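Periplasmic binding protein (Veillonella parvula, PDB 4MO9) is a TroA-like, FepB-type solute-binding protein that probably captures an iron chelate outside the cytoplasmic membrane and hands it to an ABC transporter. Local coordinates at residues Pro122-Asp127 with Asp148-Lys153; Tyr222-Leu227 with Gly316-Val321; Gln128-Ala133 with Thr144-Tyr149; Glu155-Ser160 with Lys179-Arg184. All blocks are in the same frame, centred on the assembly; numbering follows the deposited sequence.

Contact 1 of 4, residues Pro122-Asp127 with Asp148-Lys153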
loop_
_atom_site.group_PDB
_atom_site.type_symbol
_atom_site.label_atom_id
_atom_site.label_comp_id
_atom_site.label_asym_id
_atom_site.label_seq_id
_atom_site.Cartn_x
_atom_site.Cartn_y
_atom_site.Cartn_z
ATOM N N PRO A 122 6.173 11.401 2.452
ATOM C CA PRO A 122 4.830 11.366 1.864
ATOM C C PRO A 122 4.045 12.643 2.179
ATOM O O PRO A 122 4.204 13.232 3.262
ATOM C CB PRO A 122 4.176 10.154 2.558
ATOM C CG PRO A 122 5.351 9.249 2.886
ATOM C CD PRO A 122 6.441 10.230 3.310
ATOM N N VAL A 123 3.226 13.089 1.229
ATOM C CA VAL A 123 2.366 14.255 1.448
ATOM C C VAL A 123 1.507 14.122 2.709
ATOM O O VAL A 123 1.292 15.100 3.431
ATOM C CB VAL A 123 1.491 14.532 0.199
ATOM C CG1 VAL A 123 0.330 15.465 0.526
ATOM C CG2 VAL A 123 2.358 15.114 -0.931
ATOM N N ASP A 124 1.012 12.916 2.985
ATOM C CA ASP A 124 0.203 12.701 4.192
ATOM C C ASP A 124 1.007 12.954 5.475
ATOM O O ASP A 124 0.436 13.115 6.557
ATOM C CB ASP A 124 -0.392 11.286 4.196
ATOM C CG ASP A 124 -1.654 11.176 3.342
ATOM O OD1 ASP A 124 -1.924 12.111 2.547
ATOM O OD2 ASP A 124 -2.378 10.155 3.468
ATOM N N LEU A 125 2.330 12.990 5.343
ATOM C CA LEU A 125 3.235 13.216 6.469
ATOM C C LEU A 125 3.860 14.629 6.417
ATOM O O LEU A 125 4.539 15.062 7.358
ATOM C CB LEU A 125 4.333 12.131 6.462
ATOM C CG LEU A 125 5.340 12.058 7.621
ATOM C CD1 LEU A 125 4.641 11.896 8.960
ATOM C CD2 LEU A 125 6.315 10.903 7.393
ATOM N N LYS A 126 3.599 15.355 5.325
ATOM C CA LYS A 126 4.204 16.678 5.083
ATOM C C LYS A 126 3.941 17.731 6.174
ATOM O O LYS A 126 4.878 18.407 6.632
ATOM C CB LYS A 126 3.763 17.215 3.709
ATOM C CG LYS A 126 4.202 18.674 3.379
ATOM C CD LYS A 126 4.005 18.948 1.883
ATOM C CE LYS A 126 4.271 20.406 1.498
ATOM N NZ LYS A 126 3.285 21.350 2.074
ATOM N N ASP A 127 2.686 17.880 6.590
ATOM C CA ASP A 127 2.363 18.880 7.606
ATOM C C ASP A 127 3.152 18.647 8.889
ATOM O O ASP A 127 3.770 19.574 9.429
ATOM C CB ASP A 127 0.858 18.905 7.897
ATOM C CG ASP A 127 0.055 19.484 6.747
ATOM O OD1 ASP A 127 0.606 20.321 5.996
ATOM O OD2 ASP A 127 -1.127 19.108 6.600
ATOM N N ASP A 148 3.781 10.995 -3.160
ATOM C CA ASP A 148 2.387 10.825 -2.764
ATOM C C ASP A 148 1.744 9.645 -3.474
ATOM O O ASP A 148 1.123 9.794 -4.537
ATOM C CB ASP A 148 1.570 12.110 -3.003
ATOM C CG ASP A 148 0.168 12.044 -2.389
ATOM O OD1 ASP A 148 -0.135 11.095 -1.622
ATOM O OD2 ASP A 148 -0.648 12.953 -2.655
ATOM N N TYR A 149 1.883 8.473 -2.872
ATOM C CA TYR A 149 1.168 7.300 -3.340
ATOM C C TYR A 149 -0.226 7.221 -2.717
ATOM O O TYR A 149 -1.079 6.456 -3.194
ATOM C CB TYR A 149 1.974 6.044 -3.002
ATOM C CG TYR A 149 3.274 5.906 -3.767
ATOM C CD1 TYR A 149 3.309 6.031 -5.150
ATOM C CD2 TYR A 149 4.471 5.661 -3.099
ATOM C CE1 TYR A 149 4.502 5.895 -5.857
ATOM C CE2 TYR A 149 5.675 5.542 -3.787
ATOM C CZ TYR A 149 5.679 5.651 -5.169
ATOM O OH TYR A 149 6.864 5.516 -5.853
ATOM N N HIS A 150 -0.477 8.009 -1.666
ATOM C CA HIS A 150 -1.746 7.896 -0.934
ATOM C C HIS A 150 -2.896 8.507 -1.718
ATOM O O HIS A 150 -4.058 8.137 -1.516
ATOM C CB HIS A 150 -1.663 8.548 0.454
ATOM C CG HIS A 150 -0.758 7.830 1.407
ATOM N ND1 HIS A 150 0.617 7.925 1.352
ATOM C CD2 HIS A 150 -1.037 7.001 2.443
ATOM C CE1 HIS A 150 1.147 7.180 2.309
ATOM N NE2 HIS A 150 0.162 6.613 2.990
ATOM N N ALA A 151 -2.584 9.438 -2.618
ATOM C CA ALA A 151 -3.640 10.079 -3.413
ATOM C C ALA A 151 -4.346 9.061 -4.308
ATOM O O ALA A 151 -5.520 9.224 -4.651
ATOM C CB ALA A 151 -3.051 11.198 -4.273
ATOM N N GLU A 152 -3.607 8.029 -4.704
ATOM C CA GLU A 152 -4.080 7.061 -5.692
ATOM C C GLU A 152 -4.521 7.766 -6.985
ATOM O O GLU A 152 -5.580 7.454 -7.548
ATOM C CB GLU A 152 -5.214 6.200 -5.123
ATOM C CG GLU A 152 -4.893 5.513 -3.782
ATOM C CD GLU A 152 -3.927 4.334 -3.917
ATOM O OE1 GLU A 152 -3.200 4.246 -4.944
ATOM O OE2 GLU A 152 -3.883 3.489 -2.985
ATOM N N LYS A 153 -3.709 8.712 -7.451
ATOM C CA LYS A 153 -3.933 9.310 -8.759
ATOM C C LYS A 153 -2.758 8.937 -9.640
ATOM O O LYS A 153 -1.602 8.957 -9.183
ATOM C CB LYS A 153 -4.010 10.833 -8.675
ATOM C CG LYS A 153 -5.056 11.399 -7.736
ATOM C CD LYS A 153 -4.904 12.916 -7.709
ATOM C CE LYS A 153 -5.776 13.585 -6.657
ATOM N NZ LYS A 153 -5.500 15.055 -6.638
HETATM O O HOH W 1 0.977 10.911 0.814
HETATM O O HOH W 2 -2.461 12.096 -0.227
#
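Asp-124 leans over His-150: its CB lies over one face of the imidazole, while OD2 comes to 3.5 Å from His-150 CB. Both side chains place CG anti to the carbonyl carbon (chi1 -81° for Asp-124, -68° for His-150), which sets each CG beside its own backbone N and lets the carboxylate and imidazole cross, their planes 35° apart. Beside them, Val-123 CG2 packs 3.7 Å from Asp-148 CB, on the aliphatic part of the aspartate. These residues sit at the C-terminal ends of two parallel strands of a beta-alpha-beta unit, 118-122 and 143-147. His-150 lies about 6 Å from the bound trimethylamine oxide, side chain to ligand, and its ring meets that of Trp-45, a residue of the ligand pocket. The polar link runs through water. One molecule accepts from Asp-124 N at 3.0 Å and donates to Asp-148 OD1 at 2.7 Å. A second lies 2.8 Å from Asp-124 OD1, and Asp-148 OD1 also takes weak bonds from the backbone N of His-150 and Ala-151.

Contact 2 of 4, residues Tyr222-Leu227 with Gly316-Val321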
loop_
_atom_site.group_PDB
_atom_site.type_symbol
_atom_site.label_atom_id
_atom_site.label_comp_id
_atom_site.label_asym_id
_atom_site.label_seq_id
_atom_site.Cartn_x
_atom_site.Cartn_y
_atom_site.Cartn_z
ATOM N N TYR A 222 -12.226 7.447 0.613
ATOM C CA TYR A 222 -11.022 7.284 1.422
ATOM C C TYR A 222 -10.473 5.864 1.342
ATOM O O TYR A 222 -11.220 4.904 1.562
ATOM C CB TYR A 222 -11.291 7.640 2.886
ATOM C CG TYR A 222 -10.087 7.388 3.761
ATOM C CD1 TYR A 222 -8.957 8.191 3.664
ATOM C CD2 TYR A 222 -10.071 6.346 4.672
ATOM C CE1 TYR A 222 -7.844 7.959 4.453
ATOM C CE2 TYR A 222 -8.968 6.106 5.468
ATOM C CZ TYR A 222 -7.856 6.915 5.355
ATOM O OH TYR A 222 -6.754 6.673 6.148
ATOM N N SER A 223 -9.181 5.742 1.021
ATOM C CA SER A 223 -8.470 4.463 1.100
ATOM C C SER A 223 -9.175 3.390 0.262
ATOM O O SER A 223 -9.508 3.643 -0.895
ATOM C CB SER A 223 -8.342 4.032 2.570
ATOM O OG SER A 223 -7.572 2.846 2.700
ATOM N N TRP A 224 -9.417 2.210 0.843
ATOM C CA TRP A 224 -10.094 1.130 0.119
ATOM C C TRP A 224 -11.429 1.586 -0.488
ATOM O O TRP A 224 -11.840 1.096 -1.554
ATOM C CB TRP A 224 -10.337 -0.095 1.034
ATOM C CG TRP A 224 -9.100 -0.913 1.229
ATOM C CD1 TRP A 224 -8.257 -0.889 2.305
ATOM C CD2 TRP A 224 -8.535 -1.842 0.296
ATOM N NE1 TRP A 224 -7.203 -1.759 2.103
ATOM C CE2 TRP A 224 -7.352 -2.357 0.877
ATOM C CE3 TRP A 224 -8.913 -2.291 -0.974
ATOM C CZ2 TRP A 224 -6.553 -3.308 0.233
ATOM C CZ3 TRP A 224 -8.127 -3.231 -1.614
ATOM C CH2 TRP A 224 -6.953 -3.730 -1.011
ATOM N N GLY A 225 -12.113 2.497 0.190
ATOM C CA GLY A 225 -13.377 2.996 -0.328
ATOM C C GLY A 225 -13.182 3.824 -1.590
ATOM O O GLY A 225 -14.004 3.772 -2.510
ATOM N N ALA A 226 -12.102 4.601 -1.634
ATOM C CA ALA A 226 -11.807 5.381 -2.835
ATOM C C ALA A 226 -11.435 4.458 -3.993
ATOM O O ALA A 226 -11.882 4.654 -5.128
ATOM C CB ALA A 226 -10.691 6.392 -2.573
ATOM N N LEU A 227 -10.600 3.462 -3.707
ATOM C CA LEU A 227 -10.168 2.517 -4.724
ATOM C C LEU A 227 -11.345 1.710 -5.274
ATOM O O LEU A 227 -11.447 1.500 -6.488
ATOM C CB LEU A 227 -9.112 1.570 -4.154
ATOM C CG LEU A 227 -7.775 2.212 -3.780
ATOM C CD1 LEU A 227 -6.920 1.206 -3.015
ATOM C CD2 LEU A 227 -7.050 2.672 -5.027
ATOM N N GLY A 316 -1.923 -4.009 3.035
ATOM C CA GLY A 316 -0.695 -3.239 2.881
ATOM C C GLY A 316 -0.277 -3.026 1.436
ATOM O O GLY A 316 0.796 -2.492 1.160
ATOM N N LEU A 317 -1.117 -3.458 0.503
ATOM C CA LEU A 317 -0.815 -3.286 -0.910
ATOM C C LEU A 317 -1.153 -1.900 -1.490
ATOM O O LEU A 317 -0.438 -1.441 -2.385
ATOM C CB LEU A 317 -1.442 -4.399 -1.757
ATOM C CG LEU A 317 -0.892 -5.824 -1.575
ATOM C CD1 LEU A 317 -1.738 -6.839 -2.353
ATOM C CD2 LEU A 317 0.575 -5.898 -2.010
ATOM N N PRO A 318 -2.228 -1.233 -1.005
ATOM C CA PRO A 318 -2.506 0.121 -1.509
ATOM C C PRO A 318 -1.465 1.183 -1.133
ATOM O O PRO A 318 -0.535 0.913 -0.367
ATOM C CB PRO A 318 -3.828 0.478 -0.831
ATOM C CG PRO A 318 -4.519 -0.858 -0.663
ATOM C CD PRO A 318 -3.376 -1.761 -0.240
ATOM N N ARG A 319 -1.672 2.395 -1.646
ATOM C CA ARG A 319 -0.752 3.525 -1.453
ATOM C C ARG A 319 0.720 3.124 -1.606
ATOM O O ARG A 319 1.586 3.554 -0.827
ATOM C CB ARG A 319 -1.040 4.322 -0.150
ATOM C CG ARG A 319 -1.214 3.525 1.163
ATOM C CD ARG A 319 0.121 3.165 1.843
ATOM N NE ARG A 319 -0.064 2.477 3.132
ATOM C CZ ARG A 319 0.020 1.158 3.296
ATOM N NH1 ARG A 319 0.284 0.371 2.254
ATOM N NH2 ARG A 319 -0.157 0.615 4.501
ATOM N N GLU A 320 1.000 2.328 -2.639
ATOM C CA GLU A 320 2.368 1.877 -2.896
ATOM C C GLU A 320 2.679 1.763 -4.376
ATOM O O GLU A 320 1.770 1.728 -5.224
ATOM C CB GLU A 320 2.652 0.519 -2.224
ATOM C CG GLU A 320 3.326 0.605 -0.842
ATOM C CD GLU A 320 4.712 1.262 -0.879
ATOM O OE1 GLU A 320 5.257 1.504 -1.994
ATOM O OE2 GLU A 320 5.271 1.525 0.218
ATOM N N VAL A 321 3.972 1.669 -4.664
ATOM C CA VAL A 321 4.457 1.608 -6.036
ATOM C C VAL A 321 3.891 0.402 -6.784
ATOM O O VAL A 321 3.718 0.461 -8.008
ATOM C CB VAL A 321 6.009 1.620 -6.081
ATOM C CG1 VAL A 321 6.576 0.351 -5.406
ATOM C CG2 VAL A 321 6.518 1.757 -7.519
#
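The Trp-224 indole carries Pro-318 on one face, with CG 3.3 Å above the ring plane and displaced toward the rim of the six-membered ring. CZ2 is the carbon directly engaged, and Pro-318 CD lies 3.6 Å from the same Trp-224 CZ2. The two side chains cross at about a right angle, so the proline presents its CG corner to the indole in the manner of a CH-pi contact. At the edge of the indole, NE1 is hydrogen-bonded to His-315 ND1, and the rings of His-315 and Phe-218 also meet the tryptophan. A second apolar touch joins Leu-227 CD1 to Pro-318 CB at 3.9 Å; tryptophan and leucine, three residues apart on helix 224-230, thus both bear on one proline. All this lies in the part of the chain built on the mixed five-stranded sheet. The Arg-319 guanidinium has Gly-316 O at its edge, in plane, through a weak bond. Its chain folds back (chi1 49°, chi2 83°), letting NH1 donate to Pro-318 O at 2.8 Å, with the acceptor tilted 26° out of the guanidinium plane. Glu-320 OE1 uses its anti lone pair to accept from Val-321 N. The loop after strand 310-313 is therefore braced by its own polar groups; Pro-318 meets the helix by apolar contact alone, and the hydrogen bond between helix and loop comes from His-315, just before this segment.

Contact 3 of 4, residues Gln128-Ala133 with Thr144-Tyr149; sequences QYESDA and TIYIDY
Tyr-129 reaches from helix 123-132 to strand 143-147, and its path can be followed atom by atom. From CB the chain extends with CG anti to the backbone N (chi1 173°), which sends the ring across to the strand. CD2 then meets Tyr-146 OH at 3.6 Å, the hydroxyl lying in the plane of the Tyr-129 ring at its edge. CE2 packs 3.5 Å from Thr-144 CG2. At the end, Tyr-129 OH donates to Thr-144 OG1 over 2.6 Å. A phenylalanine here would probably leave the threonine hydroxyl without this buried donor. Alongside, Tyr-146 OH donates to Glu-130 OE2 in a very short bond of 2.5 Å, the carboxylate standing 68° from the ring plane. Thr-144 CG2 also lies over one face of the Tyr-146 ring, so the two strand residues support each other as they receive the helix. Helix 128-132 runs nearly antiparallel to strand 144-147 (157° between directions), as in a beta-alpha-beta crossover; Ile-119 and Ile-121 of the adjacent strand 118-122 also touch Tyr-129, and Met-137 and Lys-134 reach it from helix 134-139.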
loop_
_atom_site.group_PDB
_atom_site.type_symbol
_atom_site.label_atom_id
_atom_site.label_comp_id
_atom_site.label_asym_id
_atom_site.label_seq_id
_atom_site.Cartn_x
_atom_site.Cartn_y
_atom_site.Cartn_z
ATOM N N GLN A 128 3.149 17.409 9.368
ATOM C CA GLN A 128 3.884 17.064 10.578
ATOM C C GLN A 128 5.390 17.273 10.375
ATOM O O GLN A 128 6.070 17.810 11.246
ATOM C CB GLN A 128 3.612 15.618 10.975
ATOM C CG GLN A 128 4.075 15.284 12.371
ATOM C CD GLN A 128 3.184 15.907 13.426
ATOM O OE1 GLN A 128 3.639 16.270 14.517
ATOM N NE2 GLN A 128 1.902 16.036 13.106
ATOM N N TYR A 129 5.902 16.846 9.225
ATOM C CA TYR A 129 7.320 16.986 8.931
ATOM C C TYR A 129 7.718 18.461 8.973
ATOM O O TYR A 129 8.684 18.836 9.646
ATOM C CB TYR A 129 7.631 16.375 7.561
ATOM C CG TYR A 129 9.051 16.605 7.069
ATOM C CD1 TYR A 129 10.127 15.940 7.649
ATOM C CD2 TYR A 129 9.308 17.467 6.006
ATOM C CE1 TYR A 129 11.437 16.147 7.188
ATOM C CE2 TYR A 129 10.598 17.667 5.535
ATOM C CZ TYR A 129 11.652 17.006 6.126
ATOM O OH TYR A 129 12.928 17.206 5.654
ATOM N N GLU A 130 6.957 19.300 8.277
ATOM C CA GLU A 130 7.283 20.719 8.204
ATOM C C GLU A 130 7.188 21.386 9.565
ATOM O O GLU A 130 7.924 22.333 9.850
ATOM C CB GLU A 130 6.409 21.432 7.165
ATOM C CG GLU A 130 6.545 20.817 5.775
ATOM C CD GLU A 130 6.387 21.810 4.636
ATOM O OE1 GLU A 130 5.422 22.607 4.660
ATOM O OE2 GLU A 130 7.231 21.774 3.704
ATOM N N SER A 131 6.302 20.881 10.418
ATOM C CA SER A 131 6.130 21.471 11.742
ATOM C C SER A 131 7.251 21.067 12.699
ATOM O O SER A 131 7.703 21.874 13.509
ATOM C CB SER A 131 4.786 21.051 12.332
ATOM O OG SER A 131 4.541 21.756 13.531
ATOM N N ASP A 132 7.689 19.812 12.600
ATOM C CA ASP A 132 8.564 19.216 13.616
ATOM C C ASP A 132 10.062 19.211 13.289
ATOM O O ASP A 132 10.871 19.340 14.198
ATOM C CB ASP A 132 8.149 17.766 13.912
ATOM C CG ASP A 132 6.917 17.664 14.799
ATOM O OD1 ASP A 132 6.495 18.692 15.380
ATOM O OD2 ASP A 132 6.380 16.534 14.925
ATOM N N ALA A 133 10.418 19.039 12.015
ATOM C CA ALA A 133 11.791 18.675 11.641
ATOM C C ALA A 133 12.404 19.441 10.463
ATOM O O ALA A 133 13.622 19.634 10.429
ATOM C CB ALA A 133 11.873 17.164 11.364
ATOM N N THR A 144 14.679 17.833 0.929
ATOM C CA THR A 144 13.387 17.170 1.122
ATOM C C THR A 144 12.741 16.955 -0.252
ATOM O O THR A 144 12.723 17.880 -1.088
ATOM C CB THR A 144 12.448 18.046 1.971
ATOM O OG1 THR A 144 12.985 18.197 3.297
ATOM C CG2 THR A 144 11.054 17.443 2.040
ATOM N N ILE A 145 12.229 15.749 -0.497
ATOM C CA ILE A 145 11.497 15.461 -1.728
ATOM C C ILE A 145 10.137 14.863 -1.377
ATOM O O ILE A 145 10.064 13.767 -0.797
ATOM C CB ILE A 145 12.294 14.508 -2.655
ATOM C CG1 ILE A 145 13.588 15.194 -3.126
ATOM C CG2 ILE A 145 11.473 14.107 -3.858
ATOM C CD1 ILE A 145 14.398 14.341 -4.128
ATOM N N TYR A 146 9.053 15.568 -1.700
ATOM C CA TYR A 146 7.710 15.040 -1.359
ATOM C C TYR A 146 7.218 14.045 -2.400
ATOM O O TYR A 146 7.411 14.253 -3.596
ATOM C CB TYR A 146 6.699 16.181 -1.198
ATOM C CG TYR A 146 7.010 17.054 -0.000
ATOM C CD1 TYR A 146 7.085 16.502 1.277
ATOM C CD2 TYR A 146 7.233 18.415 -0.143
ATOM C CE1 TYR A 146 7.379 17.287 2.376
ATOM C CE2 TYR A 146 7.531 19.209 0.954
ATOM C CZ TYR A 146 7.598 18.633 2.208
ATOM O OH TYR A 146 7.895 19.411 3.304
ATOM N N ILE A 147 6.580 12.967 -1.943
ATOM C CA ILE A 147 6.022 11.955 -2.831
ATOM C C ILE A 147 4.589 11.677 -2.354
ATOM O O ILE A 147 4.209 12.084 -1.249
ATOM C CB ILE A 147 6.849 10.654 -2.790
ATOM C CG1 ILE A 147 6.798 10.037 -1.385
ATOM C CG2 ILE A 147 8.310 10.913 -3.210
ATOM C CD1 ILE A 147 7.404 8.633 -1.304
ATOM N N ASP A 148 3.781 10.995 -3.160
ATOM C CA ASP A 148 2.387 10.825 -2.764
ATOM C C ASP A 148 1.744 9.645 -3.474
ATOM O O ASP A 148 1.123 9.794 -4.537
ATOM C CB ASP A 148 1.570 12.110 -3.003
ATOM C CG ASP A 148 0.168 12.044 -2.389
ATOM O OD1 ASP A 148 -0.135 11.095 -1.622
ATOM O OD2 ASP A 148 -0.648 12.953 -2.655
ATOM N N TYR A 149 1.883 8.473 -2.872
ATOM C CA TYR A 149 1.168 7.300 -3.340
ATOM C C TYR A 149 -0.226 7.221 -2.717
ATOM O O TYR A 149 -1.079 6.456 -3.194
ATOM C CB TYR A 149 1.974 6.044 -3.002
ATOM C CG TYR A 149 3.274 5.906 -3.767
ATOM C CD1 TYR A 149 3.309 6.031 -5.150
ATOM C CD2 TYR A 149 4.471 5.661 -3.099
ATOM C CE1 TYR A 149 4.502 5.895 -5.857
ATOM C CE2 TYR A 149 5.675 5.542 -3.787
ATOM C CZ TYR A 149 5.679 5.651 -5.169
ATOM O OH TYR A 149 6.864 5.516 -5.853
#

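Contact 4 of 4, residues Glu155-Ser160 with Lys179-Arg184; sequences ESHQKS and KFYTNR
Tyr-181 sets CG anti to the backbone N (chi1 -175°), which carries its ring across to helix 154-168, while His-157 holds an unusual chi1 of -93°; together these turns lay the two rings against each other. The setting is the packing of helix 154-168 on helix 171-194, the latter probably the long helix that spans the two lobes in TroA-like binding proteins. The ring planes are nearly parallel, 13° apart, yet slid so that they barely overlap, with centroids 4.4 Å apart. Tyr-181 OH sits 3.2 Å above the centre of the His-157 ring, and Tyr-181 CZ comes equally near to His-157 ND1. The outer atoms are held by other partners: Tyr-181 OH is hydrogen-bonded to Asp-323 OD1, and His-157 NE2 bonds weakly to Glu-152 OE1. With an alanine in place of His-157, this face of the tyrosine ring would probably lose its cover, and Glu-152 OE1 its weak partner. Beside the rings, Gln-158 extends its side chain beyond CG to reach Thr-182, whose hydroxyl is itself bonded to Ser-178 O one turn back. That second bond fixes the rotation of the threonine hydroxyl and leaves its oxygen able to accept. Gln-158 NE2 donates to Thr-182 OG1 at 2.9 Å, almost straight, with the oxygen in the plane of the amide.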
loop_
_atom_site.group_PDB
_atom_site.type_symbol
_atom_site.label_atom_id
_atom_site.label_comp_id
_atom_site.label_asym_id
_atom_site.label_seq_id
_atom_site.Cartn_x
_atom_site.Cartn_y
_atom_site.Cartn_z
ATOM N N GLU A 155 -1.134 10.491 -12.071
ATOM C CA GLU A 155 -0.077 11.498 -12.165
ATOM C C GLU A 155 0.809 11.567 -10.906
ATOM O O GLU A 155 2.030 11.765 -11.004
ATOM C CB GLU A 155 -0.652 12.881 -12.468
ATOM C CG GLU A 155 0.452 13.932 -12.650
ATOM C CD GLU A 155 -0.031 15.360 -12.488
ATOM O OE1 GLU A 155 -1.221 15.564 -12.160
ATOM O OE2 GLU A 155 0.789 16.283 -12.687
ATOM N N SER A 156 0.202 11.419 -9.730
ATOM C CA SER A 156 0.964 11.448 -8.478
ATOM C C SER A 156 1.894 10.245 -8.355
ATOM O O SER A 156 3.030 10.373 -7.895
ATOM C CB SER A 156 0.032 11.513 -7.270
ATOM O OG SER A 156 -0.633 12.759 -7.229
ATOM N N HIS A 157 1.412 9.070 -8.749
ATOM C CA HIS A 157 2.267 7.886 -8.747
ATOM C C HIS A 157 3.405 8.067 -9.744
ATOM O O HIS A 157 4.559 7.798 -9.416
ATOM C CB HIS A 157 1.477 6.629 -9.104
ATOM C CG HIS A 157 0.947 5.892 -7.913
ATOM N ND1 HIS A 157 1.394 4.634 -7.557
ATOM C CD2 HIS A 157 0.007 6.237 -7.007
ATOM C CE1 HIS A 157 0.745 4.238 -6.472
ATOM N NE2 HIS A 157 -0.096 5.186 -6.116
ATOM N N GLN A 158 3.082 8.500 -10.960
ATOM C CA GLN A 158 4.115 8.707 -11.977
ATOM C C GLN A 158 5.164 9.717 -11.514
ATOM O O GLN A 158 6.381 9.515 -11.698
ATOM C CB GLN A 158 3.482 9.189 -13.288
ATOM C CG GLN A 158 2.567 8.157 -13.970
ATOM C CD GLN A 158 1.929 8.709 -15.238
ATOM O OE1 GLN A 158 1.709 9.925 -15.360
ATOM N NE2 GLN A 158 1.653 7.828 -16.199
ATOM N N LYS A 159 4.706 10.824 -10.943
ATOM C CA LYS A 159 5.631 11.888 -10.574
ATOM C C LYS A 159 6.473 11.415 -9.386
ATOM O O LYS A 159 7.653 11.718 -9.299
ATOM C CB LYS A 159 4.867 13.179 -10.256
ATOM C CG LYS A 159 5.673 14.456 -10.381
ATOM C CD LYS A 159 5.841 14.899 -11.843
ATOM C CE LYS A 159 6.649 16.206 -11.928
ATOM N NZ LYS A 159 6.872 16.735 -13.320
ATOM N N SER A 160 5.867 10.641 -8.488
ATOM C CA SER A 160 6.585 10.117 -7.336
ATOM C C SER A 160 7.684 9.160 -7.756
ATOM O O SER A 160 8.836 9.295 -7.311
ATOM C CB SER A 160 5.616 9.432 -6.373
ATOM O OG SER A 160 4.654 10.379 -5.921
ATOM N N LYS A 179 5.931 2.914 -16.416
ATOM C CA LYS A 179 5.171 2.357 -17.532
ATOM C C LYS A 179 4.486 1.062 -17.123
ATOM O O LYS A 179 3.350 0.799 -17.531
ATOM C CB LYS A 179 6.066 2.151 -18.760
ATOM C CG LYS A 179 6.469 3.462 -19.436
ATOM C CD LYS A 179 7.417 3.202 -20.588
ATOM C CE LYS A 179 7.841 4.515 -21.250
ATOM N NZ LYS A 179 8.740 4.239 -22.398
ATOM N N PHE A 180 5.169 0.247 -16.322
ATOM C CA PHE A 180 4.557 -0.976 -15.788
ATOM C C PHE A 180 3.279 -0.627 -15.040
ATOM O O PHE A 180 2.236 -1.285 -15.197
ATOM C CB PHE A 180 5.532 -1.673 -14.827
ATOM C CG PHE A 180 4.971 -2.907 -14.164
ATOM C CD1 PHE A 180 5.266 -4.173 -14.671
ATOM C CD2 PHE A 180 4.172 -2.809 -13.030
ATOM C CE1 PHE A 180 4.756 -5.327 -14.055
ATOM C CE2 PHE A 180 3.660 -3.960 -12.411
ATOM C CZ PHE A 180 3.954 -5.216 -12.930
ATOM N N TYR A 181 3.375 0.390 -14.189
ATOM C CA TYR A 181 2.250 0.828 -13.371
ATOM C C TYR A 181 1.156 1.418 -14.251
ATOM O O TYR A 181 -0.045 1.104 -14.080
ATOM C CB TYR A 181 2.700 1.896 -12.367
ATOM C CG TYR A 181 1.600 2.305 -11.415
ATOM C CD1 TYR A 181 1.382 1.599 -10.232
ATOM C CD2 TYR A 181 0.765 3.381 -11.702
ATOM C CE1 TYR A 181 0.362 1.958 -9.358
ATOM C CE2 TYR A 181 -0.252 3.756 -10.832
ATOM C CZ TYR A 181 -0.449 3.039 -9.664
ATOM O OH TYR A 181 -1.471 3.399 -8.800
ATOM N N THR A 182 1.576 2.283 -15.172
ATOM C CA THR A 182 0.665 3.008 -16.050
ATOM C C THR A 182 -0.086 2.080 -17.002
ATOM O O THR A 182 -1.302 2.270 -17.192
ATOM C CB THR A 182 1.414 4.104 -16.863
ATOM O OG1 THR A 182 2.076 4.992 -15.953
ATOM C CG2 THR A 182 0.445 4.919 -17.733
ATOM N N ASN A 183 0.610 1.112 -17.620
ATOM C CA ASN A 183 -0.049 0.150 -18.514
ATOM C C ASN A 183 -1.281 -0.426 -17.817
ATOM O O ASN A 183 -2.354 -0.548 -18.409
ATOM C CB ASN A 183 0.857 -1.047 -18.889
ATOM C CG ASN A 183 2.110 -0.657 -19.672
ATOM O OD1 ASN A 183 2.199 0.430 -20.258
ATOM N ND2 ASN A 183 3.098 -1.563 -19.681
ATOM N N ARG A 184 -1.114 -0.783 -16.551
ATOM C CA ARG A 184 -2.129 -1.580 -15.850
ATOM C C ARG A 184 -3.259 -0.744 -15.275
ATOM O O ARG A 184 -4.440 -1.095 -15.412
ATOM C CB ARG A 184 -1.464 -2.424 -14.762
ATOM C CG ARG A 184 -0.601 -3.523 -15.359
ATOM C CD ARG A 184 0.333 -4.140 -14.354
ATOM N NE ARG A 184 0.930 -5.350 -14.917
ATOM C CZ ARG A 184 1.931 -5.343 -15.794
ATOM N NH1 ARG A 184 2.459 -4.192 -16.189
ATOM N NH2 ARG A 184 2.408 -6.486 -16.267
#

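How the contacts relate
From the N terminus, contact 1 pairs the first turn of helix 123-132 with the loop after strand 143-147, and contact 3 pairs the helix with the strand itself. The shorter loop of contact 3 lies within that of contact 1; they share Asp-148 and Tyr-149. Contact 4 follows, closing the turn between helices 154-168 and 171-194; Ser-160 OG probably bonds to Asp-148 N, tying this helix pair back to the sheet edge. Contact 2 comes last and spans 88 residues in the part of the chain built on the five-stranded sheet. Its 316-321 loop returns to the first three: Arg-319 N probably bonds to Glu-152 OE2, Arg-319 O packs on Tyr-149, and Val-321 O lies near Tyr-181.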